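Local coordinates for alpha-glucosidase (Pseudoalteromonas sp. K8, PDB 5HQA), which hydrolyses alpha-glucosidic linkages as a glycoside hydrolase of family 97 and is captured here with the inhibitor acarbose, at residues Ala207-Trp212 / Val216-Gln221; Lys265-Trp270 / Met297-Lys302; His357-Ser360 / Asn365-Lys368. All coordinates share one frame; numbering follows the deposited sequence.

Contact 1. Residues Ala207-Trp212 / Val216-Gln221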
loop_
_atom_site.group_PDB
_atom_site.type_symbol
_atom_site.label_atom_id
_atom_site.label_comp_id
_atom_site.label_asym_id
_atom_site.label_seq_id
_atom_site.Cartn_x
_atom_site.Cartn_y
_atom_site.Cartn_z
ATOM N N ALA A 207 -8.870 -19.305 3.244
ATOM C CA ALA A 207 -9.389 -18.131 2.550
ATOM C C ALA A 207 -10.803 -17.830 3.028
ATOM O O ALA A 207 -11.656 -18.722 3.105
ATOM C CB ALA A 207 -9.381 -18.352 1.034
ATOM N N ASP A 208 -11.042 -16.568 3.367
ATOM C CA ASP A 208 -12.334 -16.104 3.867
ATOM C C ASP A 208 -12.692 -14.892 3.008
ATOM O O ASP A 208 -12.178 -13.795 3.235
ATOM C CB ASP A 208 -12.225 -15.768 5.355
ATOM C CG ASP A 208 -13.563 -15.430 5.992
ATOM O OD1 ASP A 208 -14.405 -14.785 5.328
ATOM O OD2 ASP A 208 -13.762 -15.791 7.177
ATOM N N LEU A 209 -13.530 -15.094 1.993
ATOM C CA LEU A 209 -13.794 -14.049 1.010
ATOM C C LEU A 209 -14.791 -13.042 1.567
ATOM O O LEU A 209 -15.827 -13.423 2.111
ATOM C CB LEU A 209 -14.332 -14.657 -0.285
ATOM C CG LEU A 209 -13.377 -15.624 -0.989
ATOM C CD1 LEU A 209 -13.971 -16.057 -2.314
ATOM C CD2 LEU A 209 -12.001 -14.978 -1.211
ATOM N N THR A 210 -14.491 -11.762 1.418
ATOM C CA THR A 210 -15.377 -10.736 1.959
ATOM C C THR A 210 -16.665 -10.677 1.146
ATOM O O THR A 210 -16.608 -10.468 -0.069
ATOM C CB THR A 210 -14.666 -9.391 1.954
ATOM O OG1 THR A 210 -13.497 -9.487 2.775
ATOM C CG2 THR A 210 -15.584 -8.323 2.514
ATOM N N PRO A 211 -17.829 -10.853 1.759
ATOM C CA PRO A 211 -19.049 -11.115 0.994
ATOM C C PRO A 211 -19.829 -9.856 0.629
ATOM O O PRO A 211 -19.615 -8.769 1.173
ATOM C CB PRO A 211 -19.868 -11.966 1.967
ATOM C CG PRO A 211 -19.511 -11.383 3.299
ATOM C CD PRO A 211 -18.026 -11.081 3.200
ATOM N N TRP A 212 -20.764 -10.043 -0.299
ATOM C CA TRP A 212 -21.854 -9.107 -0.527
ATOM C C TRP A 212 -22.784 -9.073 0.683
ATOM O O TRP A 212 -22.821 -10.006 1.488
ATOM C CB TRP A 212 -22.686 -9.531 -1.740
ATOM C CG TRP A 212 -22.013 -9.409 -3.073
ATOM C CD1 TRP A 212 -21.092 -10.259 -3.620
ATOM C CD2 TRP A 212 -22.248 -8.388 -4.044
ATOM N NE1 TRP A 212 -20.724 -9.813 -4.872
ATOM C CE2 TRP A 212 -21.424 -8.666 -5.154
ATOM C CE3 TRP A 212 -23.075 -7.257 -4.078
ATOM C CZ2 TRP A 212 -21.405 -7.857 -6.288
ATOM C CZ3 TRP A 212 -23.056 -6.450 -5.214
ATOM C CH2 TRP A 212 -22.225 -6.758 -6.301
ATOM N N VAL A 216 -23.452 -13.954 -0.422
ATOM C CA VAL A 216 -22.534 -14.666 -1.306
ATOM C C VAL A 216 -21.249 -13.863 -1.448
ATOM O O VAL A 216 -21.204 -12.658 -1.181
ATOM C CB VAL A 216 -23.162 -14.965 -2.680
ATOM C CG1 VAL A 216 -24.491 -15.714 -2.516
ATOM C CG2 VAL A 216 -23.330 -13.690 -3.505
ATOM N N ALA A 217 -20.181 -14.550 -1.860
ATOM C CA ALA A 217 -18.880 -13.900 -1.977
ATOM C C ALA A 217 -18.642 -13.322 -3.372
ATOM O O ALA A 217 -18.329 -12.134 -3.506
ATOM C CB ALA A 217 -17.764 -14.882 -1.607
ATOM N N VAL A 218 -18.752 -14.146 -4.418
ATOM C CA VAL A 218 -18.351 -13.723 -5.761
ATOM C C VAL A 218 -19.399 -14.162 -6.768
ATOM O O VAL A 218 -19.752 -15.344 -6.826
ATOM C CB VAL A 218 -16.981 -14.292 -6.179
ATOM C CG1 VAL A 218 -16.590 -13.738 -7.561
ATOM C CG2 VAL A 218 -15.913 -13.983 -5.136
ATOM N N LYS A 219 -19.858 -13.223 -7.590
ATOM C CA LYS A 219 -20.773 -13.505 -8.684
ATOM C C LYS A 219 -19.988 -13.600 -9.988
ATOM O O LYS A 219 -19.246 -12.675 -10.337
ATOM C CB LYS A 219 -21.836 -12.409 -8.774
ATOM C CG LYS A 219 -22.610 -12.192 -7.477
ATOM C CD LYS A 219 -23.479 -10.934 -7.535
ATOM C CE LYS A 219 -24.264 -10.737 -6.248
ATOM N NZ LYS A 219 -25.049 -9.470 -6.260
ATOM N N LYS A 220 -20.139 -14.718 -10.697
ATOM C CA LYS A 220 -19.502 -14.914 -11.990
ATOM C C LYS A 220 -20.514 -15.491 -12.972
ATOM O O LYS A 220 -21.510 -16.113 -12.589
ATOM C CB LYS A 220 -18.287 -15.858 -11.900
ATOM C CG LYS A 220 -17.121 -15.327 -11.071
ATOM C CD LYS A 220 -16.377 -14.203 -11.799
ATOM C CE LYS A 220 -15.071 -13.875 -11.091
ATOM N NZ LYS A 220 -14.280 -12.860 -11.846
ATOM N N GLN A 221 -20.252 -15.285 -14.254
ATOM C CA GLN A 221 -21.021 -15.932 -15.306
ATOM C C GLN A 221 -20.059 -16.763 -16.141
ATOM O O GLN A 221 -19.219 -16.213 -16.862
ATOM C CB GLN A 221 -21.752 -14.905 -16.158
ATOM C CG GLN A 221 -22.632 -15.535 -17.206
ATOM C CD GLN A 221 -23.371 -14.496 -18.014
ATOM O OE1 GLN A 221 -22.809 -13.898 -18.940
ATOM N NE2 GLN A 221 -24.635 -14.261 -17.664
HETATM O O HOH W 1 -18.034 -9.785 -2.156
#
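Lys219 lays its side chain over one face of the Trp212 indole, the two crossing at about a right angle. With CG beside its own backbone N (chi1 -56°) and the chain extended beyond, the lysine passes CE over the five-membered ring, 3.8 Å from its centroid, and sets NZ 3.6 Å from the centroid of the six-membered ring. NZ is just 7° off the normal of that ring, so the pair is a cation-pi contact with a CH-pi contact beside it. The indole edge is turned to the backbone: Trp212 CD1 is 3.3 Å from Ala217 O, while NE1 bonds to Gln413, whose OE1 also takes Lys219 N. The main-chain Trp212 N donates to Val216 O (2.8 Å), an oxygen that also lies at the indole edge, and a water bridges Thr210 O and Ala217 O, donating to both. Deeper in, Leu209 supplies the apolar part: its CB meets Ala217 CB at 3.7 Å and its CD1 meets Val218 CG2 at 4.0 Å. Strands 204-209 and 218-221 each pair antiparallel with strand 122-134 in a sheet of the N-terminal family region, and Ala217 and Val218 both face Ile125 there, the pattern of a classic beta bulge.

Contact 2. Residues Lys265-Trp270 / Met297-Lys302. With AC1 (4,6-dideoxy-4-{[(1S,4R,5S,6S)-4,5,6-trihydroxy-3-(hydroxymethyl)cyclohex-2-en-1-yl]amino}-alpha-D-glucopyranose), chain B.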
loop_
_atom_site.group_PDB
_atom_site.type_symbol
_atom_site.label_atom_id
_atom_site.label_comp_id
_atom_site.label_asym_id
_atom_site.label_seq_id
_atom_site.Cartn_x
_atom_site.Cartn_y
_atom_site.Cartn_z
ATOM N N LYS A 265 6.168 15.699 -5.063
ATOM C CA LYS A 265 5.856 16.020 -3.678
ATOM C C LYS A 265 4.748 17.058 -3.626
ATOM O O LYS A 265 4.603 17.875 -4.540
ATOM C CB LYS A 265 7.100 16.526 -2.949
ATOM C CG LYS A 265 8.128 15.419 -2.724
ATOM C CD LYS A 265 9.470 15.980 -2.281
ATOM C CE LYS A 265 10.118 16.774 -3.412
ATOM N NZ LYS A 265 11.546 17.031 -3.118
ATOM N N TYR A 266 3.948 17.016 -2.561
ATOM C CA TYR A 266 2.837 17.950 -2.450
ATOM C C TYR A 266 2.667 18.396 -1.008
ATOM O O TYR A 266 3.185 17.778 -0.074
ATOM C CB TYR A 266 1.527 17.345 -2.998
ATOM C CG TYR A 266 0.911 16.222 -2.193
ATOM C CD1 TYR A 266 1.450 14.938 -2.215
ATOM C CD2 TYR A 266 -0.240 16.435 -1.448
ATOM C CE1 TYR A 266 0.873 13.901 -1.490
ATOM C CE2 TYR A 266 -0.826 15.407 -0.724
ATOM C CZ TYR A 266 -0.264 14.143 -0.748
ATOM O OH TYR A 266 -0.844 13.129 -0.023
ATOM N N ILE A 267 1.954 19.510 -0.848
ATOM C CA ILE A 267 1.526 19.992 0.458
ATOM C C ILE A 267 0.008 20.085 0.425
ATOM O O ILE A 267 -0.623 19.781 -0.593
ATOM C CB ILE A 267 2.153 21.352 0.799
ATOM C CG1 ILE A 267 1.721 22.404 -0.232
ATOM C CG2 ILE A 267 3.680 21.236 0.877
ATOM C CD1 ILE A 267 2.365 23.767 -0.020
ATOM N N GLY A 268 -0.600 20.508 1.525
ATOM C CA GLY A 268 -2.039 20.582 1.481
ATOM C C GLY A 268 -2.674 21.347 2.610
ATOM O O GLY A 268 -2.132 21.409 3.714
ATOM N N ILE A 269 -3.819 21.961 2.322
ATOM C CA ILE A 269 -4.730 22.425 3.360
ATOM C C ILE A 269 -5.398 21.161 3.882
ATOM O O ILE A 269 -6.288 20.597 3.235
ATOM C CB ILE A 269 -5.739 23.442 2.826
ATOM C CG1 ILE A 269 -5.000 24.699 2.369
ATOM C CG2 ILE A 269 -6.780 23.784 3.885
ATOM C CD1 ILE A 269 -5.861 25.687 1.584
ATOM N N TRP A 270 -4.904 20.669 5.017
ATOM C CA TRP A 270 -5.149 19.294 5.431
ATOM C C TRP A 270 -4.875 19.110 6.923
ATOM O O TRP A 270 -5.808 18.910 7.706
ATOM C CB TRP A 270 -4.288 18.329 4.603
ATOM C CG TRP A 270 -4.509 16.917 5.027
ATOM C CD1 TRP A 270 -5.621 16.159 4.790
ATOM C CD2 TRP A 270 -3.621 16.097 5.804
ATOM N NE1 TRP A 270 -5.480 14.916 5.367
ATOM C CE2 TRP A 270 -4.263 14.856 5.999
ATOM C CE3 TRP A 270 -2.350 16.295 6.359
ATOM C CZ2 TRP A 270 -3.678 13.815 6.722
ATOM C CZ3 TRP A 270 -1.770 15.262 7.080
ATOM C CH2 TRP A 270 -2.434 14.038 7.256
ATOM N N MET A 297 -0.122 27.713 -2.508
ATOM C CA MET A 297 0.490 27.610 -3.830
ATOM C C MET A 297 1.760 28.438 -3.917
ATOM O O MET A 297 2.745 28.008 -4.532
ATOM C CB MET A 297 -0.498 28.041 -4.913
ATOM C CG MET A 297 -1.540 26.978 -5.215
ATOM S SD MET A 297 -2.944 27.659 -6.117
ATOM C CE MET A 297 -2.873 26.740 -7.601
ATOM N N ASP A 298 1.756 29.632 -3.315
ATOM C CA ASP A 298 2.966 30.451 -3.275
ATOM C C ASP A 298 4.094 29.705 -2.579
ATOM O O ASP A 298 5.232 29.690 -3.056
ATOM C CB ASP A 298 2.696 31.778 -2.561
ATOM C CG ASP A 298 1.802 32.710 -3.362
ATOM O OD1 ASP A 298 1.743 32.575 -4.605
ATOM O OD2 ASP A 298 1.170 33.596 -2.742
ATOM N N PHE A 299 3.789 29.085 -1.439
ATOM C CA PHE A 299 4.790 28.310 -0.715
ATOM C C PHE A 299 5.289 27.148 -1.562
ATOM O O PHE A 299 6.499 26.912 -1.662
ATOM C CB PHE A 299 4.190 27.810 0.606
ATOM C CG PHE A 299 5.151 27.025 1.464
ATOM C CD1 PHE A 299 5.944 27.667 2.403
ATOM C CD2 PHE A 299 5.243 25.639 1.345
ATOM C CE1 PHE A 299 6.820 26.948 3.198
ATOM C CE2 PHE A 299 6.120 24.916 2.134
ATOM C CZ PHE A 299 6.911 25.575 3.068
ATOM N N ALA A 300 4.364 26.404 -2.176
ATOM C CA ALA A 300 4.757 25.278 -3.018
ATOM C C ALA A 300 5.651 25.729 -4.165
ATOM O O ALA A 300 6.655 25.075 -4.473
ATOM C CB ALA A 300 3.520 24.562 -3.557
ATOM N N ALA A 301 5.316 26.855 -4.800
ATOM C CA ALA A 301 6.136 27.338 -5.907
ATOM C C ALA A 301 7.537 27.707 -5.433
ATOM O O ALA A 301 8.526 27.437 -6.123
ATOM C CB ALA A 301 5.463 28.534 -6.583
ATOM N N LYS A 302 7.642 28.317 -4.251
ATOM C CA LYS A 302 8.945 28.765 -3.778
ATOM C C LYS A 302 9.829 27.596 -3.352
ATOM O O LYS A 302 11.051 27.643 -3.543
ATOM C CB LYS A 302 8.768 29.758 -2.628
ATOM C CG LYS A 302 10.065 30.259 -2.023
ATOM C CD LYS A 302 9.822 31.387 -1.034
ATOM C CE LYS A 302 11.145 31.920 -0.490
ATOM N NZ LYS A 302 10.948 33.191 0.258
HETATM C C1 AC1 B . -12.124 8.408 10.700
HETATM O O2 AC1 B . -11.365 6.165 10.343
HETATM C C2 AC1 B . -11.543 7.432 9.687
HETATM C C4A AC1 B . -8.828 12.946 5.236
HETATM C C3 AC1 B . -10.251 7.939 9.104
HETATM O O3 AC1 B . -9.690 6.963 8.207
HETATM C C4 AC1 B . -10.484 9.259 8.418
HETATM N N4A AC1 B . -9.335 9.698 7.564
HETATM C C5 AC1 B . -10.699 10.173 9.614
HETATM O O5 AC1 B . -12.012 9.826 10.223
HETATM C C6 AC1 B . -10.690 11.636 9.299
HETATM C C1B AC1 B . -9.712 10.139 6.173
HETATM C C2B AC1 B . -8.338 10.516 5.305
HETATM O O2B AC1 B . -7.427 9.427 5.446
HETATM C C3B AC1 B . -7.808 11.757 5.699
HETATM O O3B AC1 B . -6.517 12.039 5.103
HETATM O O4 AC1 B . -8.383 14.192 5.737
HETATM C C5B AC1 B . -10.190 12.718 5.659
HETATM C C7B AC1 B . -10.635 11.223 6.122
HETATM C C6B AC1 B . -11.265 13.666 5.101
HETATM O O6B AC1 B . -11.471 13.333 3.764
#
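Ile267, on strand 264-269, meets Met297-Lys302 of helix 290-303 through one methyl group, its CD1, which touches both Phe299 and Ala300. Between the two segments, the apolar part is confined to these three buried residues; Tyr296, one residue earlier on the helix, also touches Ile267. CD1 lies 3.7 Å from Phe299 CD2, close to the plane of the phenyl ring, so the methyl comes to an edge and not over a face. On its other contact, CD1 is 3.8 Å from Ala300 CB. The first torsion of Ile267 (chi1 61°) puts CG1 in the crowded position between the backbone N and the carbonyl carbon, and an extended second torsion then carries CD1 out to the helix. Phe299 has CG anti to its N (chi1 -178°), which brings the ring edge to the strand. The backbones stay well apart, 7.1 Å between Ile267 CA and Ala300 CA, and the two segments bury 121 Å² in all.

The polar contact with the inhibitor is made one step past the strand, at Trp270, which holds the N-cap position of the following helix and does not touch Met297-Lys302. Its NE1 faces two neighbouring hydroxyls of the cyclohexene ring of AC1: the bond to AC1 O3B measures 3.1 Å, while that to AC1 O4, at 3.0 Å, is weak because its N-H...O angle is only 131°. One N-H is thus shared between two acceptors. The indole approaches the inhibitor by its edge, with AC1 C4A near the ring plane. Glu311 and His274 are among the other residues bonded to AC1.

In this part of the parallel, TIM-barrel-like sheet, strand and outer helix therefore meet through apolar contacts between the two segments, while the N-H of Trp270, just beyond the C-terminal end of the strand, probably helps to fix the sugar-like ring.

Contact 3. Residues His357-Ser360 / Asn365-Lys368. With AC1 (4,6-dideoxy-4-{[(1S,4R,5S,6S)-4,5,6-trihydroxy-3-(hydroxymethyl)cyclohex-2-en-1-yl]amino}-alpha-D-glucopyranose), chain B.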
loop_
_atom_site.group_PDB
_atom_site.type_symbol
_atom_site.label_atom_id
_atom_site.label_comp_id
_atom_site.label_asym_id
_atom_site.label_seq_id
_atom_site.Cartn_x
_atom_site.Cartn_y
_atom_site.Cartn_z
ATOM N N HIS A 357 -12.207 14.104 -3.275
ATOM C CA HIS A 357 -13.556 13.545 -3.348
ATOM C C HIS A 357 -13.742 12.638 -2.136
ATOM O O HIS A 357 -13.458 11.444 -2.222
ATOM C CB HIS A 357 -13.765 12.752 -4.641
ATOM C CG HIS A 357 -13.818 13.591 -5.877
ATOM N ND1 HIS A 357 -13.692 13.053 -7.136
ATOM C CD2 HIS A 357 -13.992 14.923 -6.052
ATOM C CE1 HIS A 357 -13.780 14.017 -8.037
ATOM N NE2 HIS A 357 -13.965 15.161 -7.405
ATOM N N GLU A 358 -14.210 13.190 -1.016
ATOM C CA GLU A 358 -14.615 12.370 0.122
ATOM C C GLU A 358 -16.078 11.973 -0.037
ATOM O O GLU A 358 -16.937 12.829 -0.275
ATOM C CB GLU A 358 -14.419 13.118 1.443
ATOM C CG GLU A 358 -14.963 12.364 2.664
ATOM C CD GLU A 358 -14.273 11.016 2.883
ATOM O OE1 GLU A 358 -13.033 10.989 3.058
ATOM O OE2 GLU A 358 -14.966 9.972 2.872
ATOM N N THR A 359 -16.364 10.678 0.106
ATOM C CA THR A 359 -17.722 10.179 -0.053
ATOM C C THR A 359 -18.440 9.940 1.265
ATOM O O THR A 359 -19.666 9.774 1.258
ATOM C CB THR A 359 -17.720 8.862 -0.832
ATOM O OG1 THR A 359 -17.091 7.851 -0.033
ATOM C CG2 THR A 359 -16.965 9.015 -2.154
ATOM N N SER A 360 -17.711 9.897 2.383
ATOM C CA SER A 360 -18.249 9.418 3.661
ATOM C C SER A 360 -19.034 8.120 3.478
ATOM O O SER A 360 -20.071 7.897 4.105
ATOM C CB SER A 360 -19.110 10.481 4.343
ATOM O OG SER A 360 -18.288 11.503 4.870
ATOM N N ASN A 365 -23.971 8.173 -4.361
ATOM C CA ASN A 365 -23.973 9.622 -4.526
ATOM C C ASN A 365 -22.730 10.093 -5.268
ATOM O O ASN A 365 -22.791 11.045 -6.054
ATOM C CB ASN A 365 -24.073 10.305 -3.161
ATOM C CG ASN A 365 -24.030 11.819 -3.266
ATOM O OD1 ASN A 365 -24.868 12.426 -3.927
ATOM N ND2 ASN A 365 -23.054 12.438 -2.606
ATOM N N TYR A 366 -21.589 9.446 -5.024
ATOM C CA TYR A 366 -20.378 9.782 -5.769
ATOM C C TYR A 366 -20.488 9.318 -7.215
ATOM O O TYR A 366 -20.194 10.074 -8.147
ATOM C CB TYR A 366 -19.167 9.144 -5.091
ATOM C CG TYR A 366 -17.812 9.486 -5.685
ATOM C CD1 TYR A 366 -17.570 10.712 -6.298
ATOM C CD2 TYR A 366 -16.763 8.573 -5.609
ATOM C CE1 TYR A 366 -16.310 11.019 -6.827
ATOM C CE2 TYR A 366 -15.510 8.869 -6.124
ATOM C CZ TYR A 366 -15.290 10.087 -6.727
ATOM O OH TYR A 366 -14.042 10.350 -7.239
ATOM N N ARG A 367 -20.920 8.071 -7.415
ATOM C CA ARG A 367 -20.988 7.505 -8.759
ATOM C C ARG A 367 -21.864 8.352 -9.677
ATOM O O ARG A 367 -21.516 8.580 -10.844
ATOM C CB ARG A 367 -21.508 6.067 -8.680
ATOM C CG ARG A 367 -21.984 5.492 -9.999
ATOM C CD ARG A 367 -20.831 5.027 -10.855
ATOM N NE ARG A 367 -20.317 3.738 -10.408
ATOM C CZ ARG A 367 -20.153 2.674 -11.186
ATOM N NH1 ARG A 367 -20.451 2.724 -12.472
ATOM N NH2 ARG A 367 -19.667 1.560 -10.672
ATOM N N LYS A 368 -22.995 8.849 -9.168
ATOM C CA LYS A 368 -23.885 9.601 -10.040
ATOM C C LYS A 368 -23.289 10.937 -10.452
ATOM O O LYS A 368 -23.652 11.454 -11.512
ATOM C CB LYS A 368 -25.255 9.796 -9.381
ATOM C CG LYS A 368 -25.341 10.878 -8.332
ATOM C CD LYS A 368 -26.664 10.770 -7.555
ATOM C CE LYS A 368 -26.725 11.753 -6.374
ATOM N NZ LYS A 368 -27.456 11.199 -5.182
HETATM C C1 AC1 B . -12.124 8.408 10.700
HETATM O O2 AC1 B . -11.365 6.165 10.343
HETATM C C2 AC1 B . -11.543 7.432 9.687
HETATM C C4A AC1 B . -8.828 12.946 5.236
HETATM C C3 AC1 B . -10.251 7.939 9.104
HETATM O O3 AC1 B . -9.690 6.963 8.207
HETATM C C4 AC1 B . -10.484 9.259 8.418
HETATM N N4A AC1 B . -9.335 9.698 7.564
HETATM C C5 AC1 B . -10.699 10.173 9.614
HETATM O O5 AC1 B . -12.012 9.826 10.223
HETATM C C6 AC1 B . -10.690 11.636 9.299
HETATM C C1B AC1 B . -9.712 10.139 6.173
HETATM C C2B AC1 B . -8.338 10.516 5.305
HETATM O O2B AC1 B . -7.427 9.427 5.446
HETATM C C3B AC1 B . -7.808 11.757 5.699
HETATM O O3B AC1 B . -6.517 12.039 5.103
HETATM O O4 AC1 B . -8.383 14.192 5.737
HETATM C C5B AC1 B . -10.190 12.718 5.659
HETATM C C7B AC1 B . -10.635 11.223 6.122
HETATM C C6B AC1 B . -11.265 13.666 5.101
HETATM O O6B AC1 B . -11.471 13.333 3.764
#
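Tyr366, on helix 363-379, points its hydroxyl at the imidazole of His357, on strand 352-358; this is the first strand-to-helix step of a beta-alpha-beta unit in the parallel barrel sheet. The tight side lies here, and all three touching residues are buried. Tyr366 OH and His357 ND1 are 2.7 Å apart in a hydrogen bond whose donor could be either. Tyr366 OH reaches the edge of the imidazole, near its plane, while the two rings sit obliquely, their planes at 69°. Tyr366 OH also bonds Asn422, so two partners hold the buried hydroxyl. Further back along the ring, Thr359 CG2 packs 3.5 Å from Tyr366 CD2. The threonine's first torsion (chi1 67°) sets that methyl anti to the carbonyl carbon, against the tyrosine ring, while OG1 hydrogen-bonds Gly388 O. A phenylalanine in place of Tyr366 would probably leave both His357 ND1 and Asn422 without the hydroxyl they share, and the imidazole freer to turn.

The solvent side is looser. Arg367 and Lys368 are exposed and do not touch His357-Ser360; Arg367 forms a salt bridge to Glu418, and Lys368 NZ makes a weak bond, 3.1 Å, to Asn365 OD1.

Glu358 points away from the helix segment, and its carboxylate lies in the glycan pocket. Bent at its second torsion (chi2 61°), it splits that carboxylate between two tasks: OE2 accepts Ser360 N at 2.8 Å through its anti lone pair, as well as Val390 N, while OE1 accepts the hydroxyl of AC1 O6B at 2.9 Å.

Overall arrangement
Contacts 2 and 3 join strands of one parallel barrel sheet to their outer helices, and both reach AC1 from residues at or just past the strand ends; their centres are 25 Å apart. All the residues that touch across either are buried, yet contact 2 is wholly apolar between strand and helix, whereas contact 3 adds a polar aromatic pair. Contact 1 belongs to the N-terminal region, 42 Å from contact 2 and 24 Å from contact 3 between centres, and shares no element with them. It is buried at its aliphatic centre but partly exposed where Lys219 covers the Trp212 face, and it relies on backbone and water bonds as well. None of the three touches another.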